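Local atomic coordinates of SWD1-like protein (Myceliophthora thermophila, PDB entry 6E29), a protein that probably serves, through this seven-bladed WD40 beta-propeller domain, as a protein-binding subunit of COMPASS, a histone H3 lysine methyltransferase complex. Residues L189-N198 with S210-L221; R222-L230 with I239-L247. All coordinates share one frame; numbering follows the deposited sequence.

Interaction 1: residues L189-N198 with S210-L221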
loop_
_atom_site.group_PDB
_atom_site.type_symbol
_atom_site.label_atom_id
_atom_site.label_comp_id
_atom_site.label_asym_id
_atom_site.label_seq_id
_atom_site.Cartn_x
_atom_site.Cartn_y
_atom_site.Cartn_z
ATOM N N LEU B 189 1.409 9.842 4.866
ATOM C CA LEU B 189 0.237 10.158 4.057
ATOM C C LEU B 189 -0.758 9.051 4.315
ATOM O O LEU B 189 -0.445 7.869 4.129
ATOM C CB LEU B 189 0.592 10.254 2.566
ATOM C CG LEU B 189 1.801 11.110 2.200
ATOM C CD1 LEU B 189 2.014 11.035 0.728
ATOM C CD2 LEU B 189 1.614 12.530 2.631
ATOM N N ALA B 190 -1.959 9.407 4.742
ATOM C CA ALA B 190 -2.916 8.377 5.102
ATOM C C ALA B 190 -4.255 8.640 4.427
ATOM O O ALA B 190 -4.640 9.794 4.184
ATOM C CB ALA B 190 -3.107 8.309 6.622
ATOM N N GLY B 191 -4.923 7.554 4.095
ATOM C CA GLY B 191 -6.257 7.621 3.520
ATOM C C GLY B 191 -7.296 7.094 4.483
ATOM O O GLY B 191 -7.017 6.232 5.327
ATOM N N THR B 192 -8.540 7.574 4.321
ATOM C CA THR B 192 -9.582 7.239 5.262
ATOM C C THR B 192 -10.830 6.724 4.569
ATOM O O THR B 192 -10.982 6.786 3.335
ATOM C CB THR B 192 -10.003 8.448 6.115
ATOM O OG1 THR B 192 -10.770 9.352 5.297
ATOM C CG2 THR B 192 -8.774 9.150 6.745
ATOM N N THR B 193 -11.737 6.226 5.406
ATOM C CA THR B 193 -13.049 5.751 4.983
ATOM C C THR B 193 -13.920 6.870 4.428
ATOM O O THR B 193 -14.963 6.592 3.827
ATOM C CB THR B 193 -13.764 5.109 6.186
ATOM O OG1 THR B 193 -13.634 5.998 7.318
ATOM C CG2 THR B 193 -13.137 3.796 6.531
ATOM N N LYS B 194 -13.551 8.118 4.657
ATOM C CA LYS B 194 -14.352 9.247 4.211
ATOM C C LYS B 194 -13.712 9.929 3.008
ATOM O O LYS B 194 -14.074 11.061 2.667
ATOM C CB LYS B 194 -14.571 10.229 5.379
ATOM C CG LYS B 194 -15.442 9.699 6.545
ATOM C CD LYS B 194 -16.943 9.785 6.242
ATOM C CE LYS B 194 -17.787 9.264 7.402
ATOM N NZ LYS B 194 -17.773 7.762 7.419
ATOM N N GLY B 195 -12.772 9.243 2.357
ATOM C CA GLY B 195 -12.141 9.720 1.136
ATOM C C GLY B 195 -11.198 10.890 1.347
ATOM O O GLY B 195 -10.919 11.645 0.401
ATOM N N ARG B 196 -10.653 11.035 2.556
ATOM C CA ARG B 196 -9.721 12.111 2.819
ATOM C C ARG B 196 -8.289 11.600 2.764
ATOM O O ARG B 196 -8.021 10.440 3.062
ATOM C CB ARG B 196 -9.949 12.780 4.179
ATOM C CG ARG B 196 -11.414 13.283 4.337
ATOM C CD ARG B 196 -11.514 14.103 5.598
ATOM N NE ARG B 196 -10.870 15.402 5.438
ATOM C CZ ARG B 196 -11.456 16.429 4.822
ATOM N NH1 ARG B 196 -12.684 16.286 4.326
ATOM N NH2 ARG B 196 -10.813 17.583 4.681
ATOM N N LEU B 197 -7.390 12.476 2.309
ATOM C CA LEU B 197 -5.942 12.269 2.421
ATOM C C LEU B 197 -5.435 13.171 3.554
ATOM O O LEU B 197 -5.586 14.393 3.489
ATOM C CB LEU B 197 -5.264 12.581 1.084
ATOM C CG LEU B 197 -3.808 12.128 0.799
ATOM C CD1 LEU B 197 -2.811 12.992 1.531
ATOM C CD2 LEU B 197 -3.618 10.664 1.188
ATOM N N ASN B 198 -4.890 12.554 4.608
ATOM C CA ASN B 198 -4.289 13.231 5.752
ATOM C C ASN B 198 -2.788 13.253 5.571
ATOM O O ASN B 198 -2.212 12.231 5.210
ATOM C CB ASN B 198 -4.535 12.467 7.069
ATOM C CG ASN B 198 -5.968 12.482 7.483
ATOM O OD1 ASN B 198 -6.694 13.363 7.064
ATOM N ND2 ASN B 198 -6.373 11.523 8.317
ATOM N N SER B 210 -5.375 18.104 5.583
ATOM C CA SER B 210 -6.346 17.077 5.249
ATOM C C SER B 210 -7.222 17.614 4.131
ATOM O O SER B 210 -7.647 18.772 4.170
ATOM C CB SER B 210 -7.179 16.685 6.472
ATOM O OG SER B 210 -8.080 15.645 6.183
ATOM N N GLU B 211 -7.498 16.770 3.145
ATOM C CA GLU B 211 -8.326 17.211 2.023
ATOM C C GLU B 211 -9.158 16.036 1.518
ATOM O O GLU B 211 -8.663 14.905 1.440
ATOM C CB GLU B 211 -7.446 17.788 0.909
ATOM C CG GLU B 211 -8.213 18.016 -0.402
ATOM C CD GLU B 211 -7.344 18.590 -1.516
ATOM O OE1 GLU B 211 -7.914 19.157 -2.483
ATOM O OE2 GLU B 211 -6.090 18.470 -1.419
ATOM N N LYS B 212 -10.423 16.286 1.204
ATOM C CA LYS B 212 -11.252 15.214 0.648
ATOM C C LYS B 212 -10.907 15.064 -0.823
ATOM O O LYS B 212 -11.189 15.964 -1.617
ATOM C CB LYS B 212 -12.738 15.508 0.826
ATOM C CG LYS B 212 -13.632 14.536 0.116
ATOM C CD LYS B 212 -15.135 14.898 0.150
ATOM C CE LYS B 212 -15.912 13.698 0.577
ATOM N NZ LYS B 212 -15.410 13.290 1.914
ATOM N N ILE B 213 -10.314 13.920 -1.204
ATOM C CA ILE B 213 -9.929 13.695 -2.591
ATOM C C ILE B 213 -10.735 12.603 -3.280
ATOM O O ILE B 213 -10.532 12.384 -4.483
ATOM C CB ILE B 213 -8.433 13.343 -2.718
ATOM C CG1 ILE B 213 -8.144 12.091 -1.876
ATOM C CG2 ILE B 213 -7.581 14.575 -2.335
ATOM C CD1 ILE B 213 -6.734 11.422 -2.209
ATOM N N ALA B 214 -11.611 11.895 -2.577
ATOM C CA ALA B 214 -12.373 10.837 -3.221
ATOM C C ALA B 214 -13.760 10.792 -2.602
ATOM O O ALA B 214 -14.020 11.363 -1.525
ATOM C CB ALA B 214 -11.639 9.481 -3.098
ATOM N N SER B 215 -14.672 10.103 -3.278
ATOM C CA SER B 215 -16.021 9.935 -2.757
ATOM C C SER B 215 -16.318 8.511 -2.294
ATOM O O SER B 215 -17.482 8.111 -2.260
ATOM C CB SER B 215 -17.050 10.361 -3.797
ATOM O OG SER B 215 -17.051 11.767 -3.884
ATOM N N GLY B 216 -15.294 7.724 -1.972
ATOM C CA GLY B 216 -15.533 6.542 -1.152
ATOM C C GLY B 216 -14.358 6.241 -0.235
ATOM O O GLY B 216 -13.535 7.115 0.041
ATOM N N ILE B 217 -14.257 4.997 0.225
ATOM C CA ILE B 217 -13.117 4.547 1.021
ATOM C C ILE B 217 -11.832 4.537 0.194
ATOM O O ILE B 217 -11.767 3.997 -0.931
ATOM C CB ILE B 217 -13.451 3.171 1.607
ATOM C CG1 ILE B 217 -14.678 3.353 2.522
ATOM C CG2 ILE B 217 -12.218 2.535 2.237
ATOM C CD1 ILE B 217 -15.307 2.065 3.013
ATOM N N ILE B 218 -10.761 5.121 0.740
ATOM C CA ILE B 218 -9.453 5.035 0.092
ATOM C C ILE B 218 -8.810 3.686 0.427
ATOM O O ILE B 218 -8.697 3.309 1.600
ATOM C CB ILE B 218 -8.564 6.214 0.500
ATOM C CG1 ILE B 218 -9.171 7.537 -0.052
ATOM C CG2 ILE B 218 -7.151 6.050 -0.049
ATOM C CD1 ILE B 218 -8.422 8.825 0.405
ATOM N N THR B 219 -8.489 2.906 -0.610
ATOM C CA THR B 219 -8.001 1.544 -0.376
ATOM C C THR B 219 -6.507 1.362 -0.600
ATOM O O THR B 219 -5.899 0.497 0.037
ATOM C CB THR B 219 -8.772 0.523 -1.235
ATOM O OG1 THR B 219 -8.800 0.949 -2.593
ATOM C CG2 THR B 219 -10.198 0.404 -0.727
ATOM N N THR B 220 -5.890 2.182 -1.420
ATOM C CA THR B 220 -4.473 2.060 -1.697
ATOM C C THR B 220 -3.871 3.432 -1.854
ATOM O O THR B 220 -4.444 4.298 -2.527
ATOM C CB THR B 220 -4.209 1.274 -3.008
ATOM O OG1 THR B 220 -4.490 -0.101 -2.783
ATOM C CG2 THR B 220 -2.761 1.461 -3.495
ATOM N N LEU B 221 -2.690 3.600 -1.258
ATOM C CA LEU B 221 -1.798 4.722 -1.528
ATOM C C LEU B 221 -0.416 4.196 -1.922
ATOM O O LEU B 221 0.106 3.271 -1.277
ATOM C CB LEU B 221 -1.623 5.580 -0.304
ATOM C CG LEU B 221 -2.866 6.265 0.241
ATOM C CD1 LEU B 221 -2.517 6.946 1.577
ATOM C CD2 LEU B 221 -3.378 7.239 -0.792
HETATM O O HOH W 1 -14.688 14.726 4.570
#

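Interaction 2: residues R222-L230 with I239-L247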
loop_
_atom_site.group_PDB
_atom_site.type_symbol
_atom_site.label_atom_id
_atom_site.label_comp_id
_atom_site.label_asym_id
_atom_site.label_seq_id
_atom_site.Cartn_x
_atom_site.Cartn_y
_atom_site.Cartn_z
ATOM N N ARG B 222 0.197 4.828 -2.926
ATOM C CA ARG B 222 1.566 4.463 -3.326
ATOM C C ARG B 222 2.295 5.692 -3.851
ATOM O O ARG B 222 1.715 6.514 -4.562
ATOM C CB ARG B 222 1.497 3.356 -4.425
ATOM C CG ARG B 222 2.822 2.775 -4.811
ATOM C CD ARG B 222 3.544 2.109 -3.624
ATOM N NE ARG B 222 2.835 0.984 -2.985
ATOM C CZ ARG B 222 2.931 -0.296 -3.372
ATOM N NH1 ARG B 222 3.647 -0.642 -4.463
ATOM N NH2 ARG B 222 2.277 -1.239 -2.694
ATOM N N LEU B 223 3.547 5.839 -3.479
ATOM C CA LEU B 223 4.357 6.941 -3.960
ATOM C C LEU B 223 5.275 6.452 -5.066
ATOM O O LEU B 223 5.622 5.274 -5.108
ATOM C CB LEU B 223 5.214 7.501 -2.812
ATOM C CG LEU B 223 4.445 8.419 -1.897
ATOM C CD1 LEU B 223 5.290 8.712 -0.660
ATOM C CD2 LEU B 223 4.081 9.677 -2.674
ATOM N N THR B 224 5.672 7.372 -5.953
ATOM C CA THR B 224 6.786 7.104 -6.858
ATOM C C THR B 224 8.102 7.063 -6.076
ATOM O O THR B 224 8.195 7.492 -4.929
ATOM C CB THR B 224 6.902 8.157 -7.968
ATOM O OG1 THR B 224 6.982 9.488 -7.430
ATOM C CG2 THR B 224 5.717 8.067 -8.930
ATOM N N GLU B 225 9.155 6.600 -6.748
ATOM C CA GLU B 225 10.472 6.484 -6.121
ATOM C C GLU B 225 10.957 7.800 -5.522
ATOM O O GLU B 225 11.388 7.847 -4.364
ATOM C CB GLU B 225 11.433 5.955 -7.184
ATOM C CG GLU B 225 12.878 6.039 -6.870
ATOM C CD GLU B 225 13.318 4.885 -5.985
ATOM O OE1 GLU B 225 14.552 4.643 -5.885
ATOM O OE2 GLU B 225 12.409 4.224 -5.407
ATOM N N SER B 226 10.899 8.886 -6.288
ATOM C CA SER B 226 11.287 10.188 -5.749
ATOM C C SER B 226 10.343 10.695 -4.669
ATOM O O SER B 226 10.675 11.671 -3.971
ATOM C CB SER B 226 11.330 11.203 -6.880
ATOM O OG SER B 226 10.065 11.229 -7.509
ATOM N N GLY B 227 9.171 10.077 -4.530
ATOM C CA GLY B 227 8.157 10.583 -3.630
ATOM C C GLY B 227 7.449 11.833 -4.098
ATOM O O GLY B 227 6.839 12.515 -3.262
ATOM N N ARG B 228 7.514 12.178 -5.404
ATOM C CA ARG B 228 6.914 13.436 -5.861
ATOM C C ARG B 228 5.486 13.263 -6.357
ATOM O O ARG B 228 4.776 14.275 -6.510
ATOM C CB ARG B 228 7.698 14.096 -7.010
ATOM C CG ARG B 228 9.170 14.510 -6.793
ATOM C CD ARG B 228 9.458 15.804 -6.020
ATOM N NE ARG B 228 8.927 17.072 -6.594
ATOM C CZ ARG B 228 9.647 18.038 -7.169
ATOM N NH1 ARG B 228 10.967 17.946 -7.278
ATOM N NH2 ARG B 228 9.042 19.127 -7.629
ATOM N N GLU B 229 5.072 12.033 -6.644
ATOM C CA GLU B 229 3.719 11.775 -7.124
ATOM C C GLU B 229 3.082 10.639 -6.335
ATOM O O GLU B 229 3.749 9.664 -5.971
ATOM C CB GLU B 229 3.704 11.432 -8.610
ATOM C CG GLU B 229 4.259 12.547 -9.521
ATOM C CD GLU B 229 5.766 12.421 -9.792
ATOM O OE1 GLU B 229 6.399 11.412 -9.392
ATOM O OE2 GLU B 229 6.319 13.337 -10.439
ATOM N N LEU B 230 1.784 10.779 -6.089
ATOM C CA LEU B 230 1.008 9.883 -5.250
ATOM C C LEU B 230 -0.117 9.293 -6.107
ATOM O O LEU B 230 -0.844 10.027 -6.779
ATOM C CB LEU B 230 0.409 10.640 -4.074
ATOM C CG LEU B 230 -0.602 9.941 -3.179
ATOM C CD1 LEU B 230 0.095 8.897 -2.291
ATOM C CD2 LEU B 230 -1.320 11.040 -2.362
ATOM N N ILE B 239 -9.321 6.275 -10.343
ATOM C CA ILE B 239 -7.930 6.256 -9.912
ATOM C C ILE B 239 -7.374 7.659 -10.105
ATOM O O ILE B 239 -7.726 8.351 -11.076
ATOM C CB ILE B 239 -7.120 5.206 -10.693
ATOM C CG1 ILE B 239 -7.734 3.826 -10.514
ATOM C CG2 ILE B 239 -5.648 5.184 -10.165
ATOM C CD1 ILE B 239 -7.223 2.749 -11.589
ATOM N N ARG B 240 -6.552 8.113 -9.152
ATOM C CA ARG B 240 -6.069 9.491 -9.187
ATOM C C ARG B 240 -4.594 9.529 -8.878
ATOM O O ARG B 240 -4.131 8.776 -8.014
ATOM C CB ARG B 240 -6.757 10.358 -8.135
ATOM C CG ARG B 240 -8.290 10.468 -8.444
ATOM C CD ARG B 240 -8.982 11.170 -7.275
ATOM N NE ARG B 240 -10.422 11.380 -7.467
ATOM C CZ ARG B 240 -11.372 10.524 -7.114
ATOM N NH1 ARG B 240 -11.073 9.346 -6.545
ATOM N NH2 ARG B 240 -12.650 10.851 -7.335
ATOM N N THR B 241 -3.884 10.423 -9.557
ATOM C CA THR B 241 -2.517 10.770 -9.203
ATOM C C THR B 241 -2.486 12.219 -8.751
ATOM O O THR B 241 -3.244 13.061 -9.249
ATOM C CB THR B 241 -1.561 10.559 -10.357
ATOM O OG1 THR B 241 -2.051 11.237 -11.533
ATOM C CG2 THR B 241 -1.427 9.026 -10.627
ATOM N N PHE B 242 -1.618 12.499 -7.798
ATOM C CA PHE B 242 -1.464 13.846 -7.271
ATOM C C PHE B 242 0.001 14.211 -7.198
ATOM O O PHE B 242 0.863 13.344 -7.013
ATOM C CB PHE B 242 -2.021 14.012 -5.869
ATOM C CG PHE B 242 -3.460 13.727 -5.751
ATOM C CD1 PHE B 242 -4.393 14.762 -5.672
ATOM C CD2 PHE B 242 -3.883 12.401 -5.670
ATOM C CE1 PHE B 242 -5.749 14.454 -5.578
ATOM C CE2 PHE B 242 -5.194 12.097 -5.581
ATOM C CZ PHE B 242 -6.148 13.143 -5.516
ATOM N N ILE B 243 0.249 15.527 -7.267
ATOM C CA ILE B 243 1.589 16.109 -7.137
ATOM C C ILE B 243 1.848 16.371 -5.662
ATOM O O ILE B 243 1.130 17.152 -5.049
ATOM C CB ILE B 243 1.697 17.413 -7.939
ATOM C CG1 ILE B 243 1.215 17.185 -9.378
ATOM C CG2 ILE B 243 3.118 17.916 -7.916
ATOM C CD1 ILE B 243 1.925 16.024 -10.068
ATOM N N VAL B 244 2.859 15.734 -5.093
ATOM C CA VAL B 244 3.018 15.788 -3.628
ATOM C C VAL B 244 3.674 17.082 -3.258
ATOM O O VAL B 244 4.605 17.529 -3.956
ATOM C CB VAL B 244 3.827 14.570 -3.147
ATOM C CG1 VAL B 244 4.316 14.768 -1.729
ATOM C CG2 VAL B 244 3.011 13.261 -3.242
ATOM N N PRO B 245 3.226 17.784 -2.203
ATOM C CA PRO B 245 3.813 19.080 -1.868
ATOM C C PRO B 245 5.217 18.944 -1.300
ATOM O O PRO B 245 5.706 17.876 -0.908
ATOM C CB PRO B 245 2.859 19.673 -0.830
ATOM C CG PRO B 245 2.266 18.479 -0.176
ATOM C CD PRO B 245 2.097 17.458 -1.306
ATOM N N ASN B 246 5.870 20.096 -1.313
ATOM C CA ASN B 246 7.168 20.346 -0.716
ATOM C C ASN B 246 7.024 20.274 0.801
ATOM O O ASN B 246 6.620 21.251 1.441
ATOM C CB ASN B 246 7.623 21.732 -1.171
ATOM C CG ASN B 246 9.110 21.936 -1.062
ATOM O OD1 ASN B 246 9.860 21.018 -0.695
ATOM N ND2 ASN B 246 9.566 23.151 -1.451
ATOM N N LEU B 247 7.318 19.113 1.396
ATOM C CA LEU B 247 7.113 18.941 2.828
ATOM C C LEU B 247 8.421 19.030 3.596
ATOM O O LEU B 247 8.588 19.951 4.357
ATOM C CB LEU B 247 6.440 17.612 3.147
ATOM C CG LEU B 247 4.982 17.602 2.686
ATOM C CD1 LEU B 247 4.480 16.142 2.721
ATOM C CD2 LEU B 247 4.089 18.545 3.481
HETATM O O HOH W 2 5.914 16.912 -6.222
#

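Interaction 1: residues L189-N198 with S210-L221
Strands 196-198 and 210-212 run antiparallel with their axes 4.5 Å apart, and L197 and E211 exchange two backbone hydrogen bonds, flanked by the non-hydrogen-bonded pairs R196-K212 and N198-S210. On the face shared by R196, N198 and S210, the serine hydroxyl is the pivot: S210 OG donates to N198 OD1 at 2.8 Å and accepts from R196 NE at 2.9 Å, the latter bond nearly straight (169°) and in the guanidinium plane. R196 gets there because its chain bends at chi3 (73°), which sets the rim of one guanidinium face over the E211-K212 peptide. A water joins R196 NH1 to K212 NZ, which also donates to K194 O at 2.7 Å. With an alanine at R196 the NE donor is gone, and S210 OG would probably be held by N198 alone among these partners, the peptide less covered. At the type I turn T192-G195, G195 O accepts from I213 N and A214 N, and T192 O takes I218 N and G195 N from opposite faces of its plane. I218 CD1 lies against the G195-R196 backbone, 3.6 Å from G195 C. On the face opposite R196, L197 CB meets I213 CD1 at 3.8 Å, and L197 CD2 reaches L221 CD1 of the next blade at 3.9 Å. The third and outermost fourth strands of one blade, looping into the next, are characteristic of a WD40 beta-propeller.

Interaction 2: residues R222-L230 with I239-L247
V244 CG2 packs against two leucines, 3.8 Å from L223 CD2 and equally far from L230 CB, at the open end of a beta hairpin formed by the second and third strands of one propeller blade. The valine's CG1 lies anti to the backbone N (chi1 165°), which leaves CG2 beside that nitrogen and facing the leucines. The backbone beneath is an antiparallel ladder. L230 and F242 form a hydrogen-bonded pair, L230 N to F242 O at 2.9 Å and F242 N to L230 O at 2.8 Å, both donors in the plane of the carbonyl they meet. Two residues along, past the non-hydrogen-bonded pair E229-I243, V244 N gives R228 O an almost straight bond (174°), although it approaches from above the carbonyl plane. The F242 ring turns an edge to L230 O, while L261 touches its side chain from beyond the hairpin.

Further out, the type I turn T224-G227 carries the chain from strand 222-223 into strand 229-230, and T224 N bonds to E229 O across it. The bend of E229 at chi2 (91°) brings its carboxylate back over this turn, where T224 OG1 donates to OE1 at 2.8 Å; OE2 has a long, weak ion pair with R301. Finally, one water spans the hairpin end, donating to R228 O and to V244 O while accepting from R228 NE at 3.0 Å, in the guanidinium plane.

The two contacts illustrate how a propeller is built in series: along the chain the segments of interaction 1 are complete before those of interaction 2 begin, and strand 218-223 belongs to both. Residues 189-198 and 210-212 lie in one blade, whereas 218-221 begins the next, whose hairpin is interaction 2. Their centres are about 14 Å apart, yet side chains meet at the blade boundary. I213 CB packs against F242 CZ at 3.6 Å, and A214 CB lies 3.5 Å from R240 NH1. Within the blade that holds interaction 2, L221 CD2 approaches L230 CD1 at 4.1 Å. D236 ties the same boundary together, accepting S215 N and forming a salt bridge with R240.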